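Local coordinates for T cell receptor mu chain (Monodelphis domestica, PDB 7L15), which pairs with a gamma chain to form the marsupial gamma mu T cell receptor, which probably recognises antigen at the surface of T cells, at residues S68-T73 against I77-E82. Sequence-based numbering, arbitrary orientation.
Sequences SSTDAT and ITSSRE. With NAG (2-acetamido-2-deoxy-beta-D-glucopyranose), chain D.
Thr70 holds OG1 anti to its own backbone nitrogen (chi1 -174°), whereas Ser79 tucks OG between its nitrogen and carbonyl carbon (chi1 53°), and these two rotations bring the hydroxyls to 3.6 Å, OG1 to OG. They face each other across the edge of an immunoglobulin V domain, where strand 70-72, which pairs with strand 60-65 (C'' with C'), turns over into strand 77-82 (D), which pairs with strand 87-92 (E). The turn thus passes from one sheet of the sandwich to the other, and the touching parts run nearly antiparallel, 156° apart. Each hydroxyl is hydrogen-bonded to strand 60-65 instead of to its opposite number: Thr70 OG1 to the carbonyl of Gly64, Ser79 OG to Thr63 OG1. Nearer the turn, Ala72 CB points at the other strand, 3.2 Å from Ile77 O and 4.2 Å from CG2 of this buried residue. The CB of Asp71 points away from 77-82, its side chain packs on Arg103 of the gamma chain, and OD1 accepts a weak hydrogen bond from the Ala72 amide. At the start of 68-73, Ser68 OG lies 3.2 Å from N2 of the glycan sugar. Beside the turn, Thr73 CG2 meets Ile77 CD1 at 3.6 Å.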
ATOM      1  N   SER A  68      13.479  28.901 -11.333  1.00 57.47           N
ATOM      2  CA  SER A  68      14.741  29.251 -10.695  1.00 68.47           C
ATOM      3  C   SER A  68      15.371  28.128  -9.875  1.00 68.58           C
ATOM      4  O   SER A  68      16.588  28.153  -9.666  1.00 74.50           O
ATOM      5  CB  SER A  68      14.569  30.486  -9.792  1.00 64.04           C
ATOM      6  OG  SER A  68      13.651  30.247  -8.741  1.00 71.60           O
ATOM      7  N   SER A  69      14.599  27.149  -9.412  1.00 60.76           N
ATOM      8  CA  SER A  69      15.128  26.156  -8.487  1.00 59.43           C
ATOM      9  C   SER A  69      14.482  24.793  -8.723  1.00 58.48           C
ATOM     10  O   SER A  69      13.375  24.680  -9.267  1.00 52.86           O
ATOM     11  CB  SER A  69      14.912  26.598  -7.032  1.00 65.60           C
ATOM     12  OG  SER A  69      15.401  25.631  -6.122  1.00 77.87           O
ATOM     13  N   THR A  70      15.190  23.752  -8.284  1.00 61.93           N
ATOM     14  CA  THR A  70      14.655  22.395  -8.255  1.00 59.59           C
ATOM     15  C   THR A  70      15.247  21.658  -7.065  1.00 54.34           C
ATOM     16  O   THR A  70      16.323  22.000  -6.572  1.00 60.20           O
ATOM     17  CB  THR A  70      14.958  21.617  -9.542  1.00 62.53           C
ATOM     18  OG1 THR A  70      14.297  20.349  -9.498  1.00 62.60           O
ATOM     19  CG2 THR A  70      16.466  21.383  -9.701  1.00 60.87           C
ATOM     20  N   ASP A  71      14.520  20.655  -6.592  1.00 45.94           N
ATOM     21  CA  ASP A  71      14.986  19.845  -5.477  1.00 54.48           C
ATOM     22  C   ASP A  71      14.453  18.427  -5.662  1.00 44.71           C
ATOM     23  O   ASP A  71      13.571  18.172  -6.485  1.00 48.67           O
ATOM     24  CB  ASP A  71      14.548  20.447  -4.130  1.00 66.20           C
ATOM     25  CG  ASP A  71      15.460  20.038  -2.981  1.00 80.31           C
ATOM     26  OD1 ASP A  71      16.477  19.355  -3.237  1.00 84.11           O
ATOM     27  OD2 ASP A  71      15.157  20.397  -1.822  1.00 83.88           O
ATOM     28  N   ALA A  72      15.014  17.490  -4.914  1.00 56.10           N
ATOM     29  CA  ALA A  72      14.503  16.129  -4.992  1.00 54.41           C
ATOM     30  C   ALA A  72      14.787  15.417  -3.683  1.00 52.09           C
ATOM     31  O   ALA A  72      15.581  15.864  -2.852  1.00 53.04           O
ATOM     32  CB  ALA A  72      15.099  15.349  -6.172  1.00 52.80           C
ATOM     33  N   THR A  73      14.114  14.291  -3.525  1.00 52.21           N
ATOM     34  CA  THR A  73      14.186  13.505  -2.310  1.00 52.73           C
ATOM     35  C   THR A  73      15.433  12.618  -2.285  1.00 51.80           C
ATOM     36  O   THR A  73      15.938  12.309  -1.206  1.00 53.57           O
ATOM     37  CB  THR A  73      12.871  12.709  -2.203  1.00 56.82           C
ATOM     38  OG1 THR A  73      12.604  12.351  -0.842  1.00 68.22           O
ATOM     39  CG2 THR A  73      12.919  11.480  -3.064  1.00 51.54           C
ATOM     40  N   ILE A  77      16.858  10.760  -8.376  1.00 47.37           N
ATOM     41  CA  ILE A  77      15.593  11.344  -8.835  1.00 41.64           C
ATOM     42  C   ILE A  77      15.829  12.782  -9.287  1.00 48.86           C
ATOM     43  O   ILE A  77      16.423  13.577  -8.547  1.00 55.34           O
ATOM     44  CB  ILE A  77      14.547  11.322  -7.710  1.00 45.35           C
ATOM     45  CG1 ILE A  77      14.285   9.882  -7.246  1.00 45.51           C
ATOM     46  CG2 ILE A  77      13.254  12.084  -8.134  1.00 47.76           C
ATOM     47  CD1 ILE A  77      13.174   9.745  -6.231  1.00 38.10           C
ATOM     48  N   THR A  78      15.361  13.130 -10.489  1.00 42.74           N
ATOM     49  CA  THR A  78      15.477  14.509 -10.967  1.00 45.80           C
ATOM     50  C   THR A  78      14.267  14.860 -11.830  1.00 45.11           C
ATOM     51  O   THR A  78      13.537  13.991 -12.309  1.00 46.75           O
ATOM     52  CB  THR A  78      16.769  14.763 -11.776  1.00 46.70           C
ATOM     53  OG1 THR A  78      16.856  13.822 -12.844  1.00 50.52           O
ATOM     54  CG2 THR A  78      18.040  14.637 -10.910  1.00 42.92           C
ATOM     55  N   SER A  79      14.065  16.156 -12.029  1.00 44.95           N
ATOM     56  CA  SER A  79      13.020  16.635 -12.913  1.00 54.43           C
ATOM     57  C   SER A  79      13.577  17.769 -13.765  1.00 46.89           C
ATOM     58  O   SER A  79      14.612  18.350 -13.453  1.00 48.97           O
ATOM     59  CB  SER A  79      11.789  17.087 -12.125  1.00 52.49           C
ATOM     60  OG  SER A  79      12.168  18.015 -11.132  1.00 51.09           O
ATOM     61  N   SER A  80      12.893  18.068 -14.862  1.00 52.70           N
ATOM     62  CA  SER A  80      13.368  19.104 -15.767  1.00 55.14           C
ATOM     63  C   SER A  80      12.184  19.612 -16.575  1.00 56.18           C
ATOM     64  O   SER A  80      11.090  19.034 -16.542  1.00 51.57           O
ATOM     65  CB  SER A  80      14.476  18.576 -16.682  1.00 52.09           C
ATOM     66  OG  SER A  80      14.015  17.457 -17.417  1.00 61.70           O
ATOM     67  N   ARG A  81      12.436  20.681 -17.334  1.00 58.85           N
ATOM     68  CA  ARG A  81      11.411  21.472 -18.001  1.00 65.12           C
ATOM     69  C   ARG A  81      11.736  21.687 -19.475  1.00 68.48           C
ATOM     70  O   ARG A  81      12.897  21.889 -19.841  1.00 66.69           O
ATOM     71  CB  ARG A  81      11.277  22.832 -17.338  1.00 69.35           C
ATOM     72  CG  ARG A  81       9.963  23.041 -16.659  1.00 72.27           C
ATOM     73  CD  ARG A  81      10.016  24.213 -15.702  1.00 66.40           C
ATOM     74  NE  ARG A  81      10.232  25.483 -16.381  1.00 69.22           N
ATOM     75  CZ  ARG A  81       9.659  26.628 -16.013  1.00 68.24           C
ATOM     76  NH1 ARG A  81       8.823  26.644 -14.985  1.00 67.67           N
ATOM     77  NH2 ARG A  81       9.917  27.754 -16.672  1.00 64.18           N
ATOM     78  N   GLU A  82      10.696  21.681 -20.307  1.00 68.38           N
ATOM     79  CA  GLU A  82      10.787  22.036 -21.723  1.00 69.25           C
ATOM     80  C   GLU A  82       9.809  23.184 -21.970  1.00 60.50           C
ATOM     81  O   GLU A  82       8.602  22.958 -22.113  1.00 65.21           O
ATOM     82  CB  GLU A  82      10.480  20.835 -22.609  1.00 75.12           C
ATOM     83  CG  GLU A  82      10.371  21.155 -24.095  1.00 86.86           C
ATOM     84  CD  GLU A  82      11.685  21.000 -24.825  1.00 93.82           C
ATOM     85  OE1 GLU A  82      11.786  21.486 -25.974  1.00 98.18           O
ATOM     86  OE2 GLU A  82      12.612  20.390 -24.251  1.00 93.67           O
TER
HETATM   87  C1  NAG D 401      11.024  28.216  -6.619  1.00 64.72           C
HETATM   88  C2  NAG D 401      10.636  29.658  -6.213  1.00 80.73           C
HETATM   89  C3  NAG D 401      11.446  30.116  -4.998  1.00 83.85           C
HETATM   90  C4  NAG D 401      11.324  29.100  -3.873  1.00 86.49           C
HETATM   91  C5  NAG D 401      11.796  27.748  -4.393  1.00 82.09           C
HETATM   92  C6  NAG D 401      11.779  26.648  -3.356  1.00 82.41           C
HETATM   93  C7  NAG D 401       9.808  31.050  -8.061  1.00 89.55           C
HETATM   94  C8  NAG D 401      10.184  31.952  -9.196  1.00 87.39           C
HETATM   95  N2  NAG D 401      10.822  30.570  -7.331  1.00 89.94           N
HETATM   96  O3  NAG D 401      10.987  31.386  -4.549  1.00 88.70           O
HETATM   97  O4  NAG D 401      12.083  29.505  -2.740  1.00 93.94           O
HETATM   98  O5  NAG D 401      10.936  27.341  -5.468  1.00 71.91           O
HETATM   99  O6  NAG D 401      10.471  26.393  -2.868  1.00 83.99           O
HETATM  100  O7  NAG D 401       8.640  30.771  -7.811  1.00 90.92           O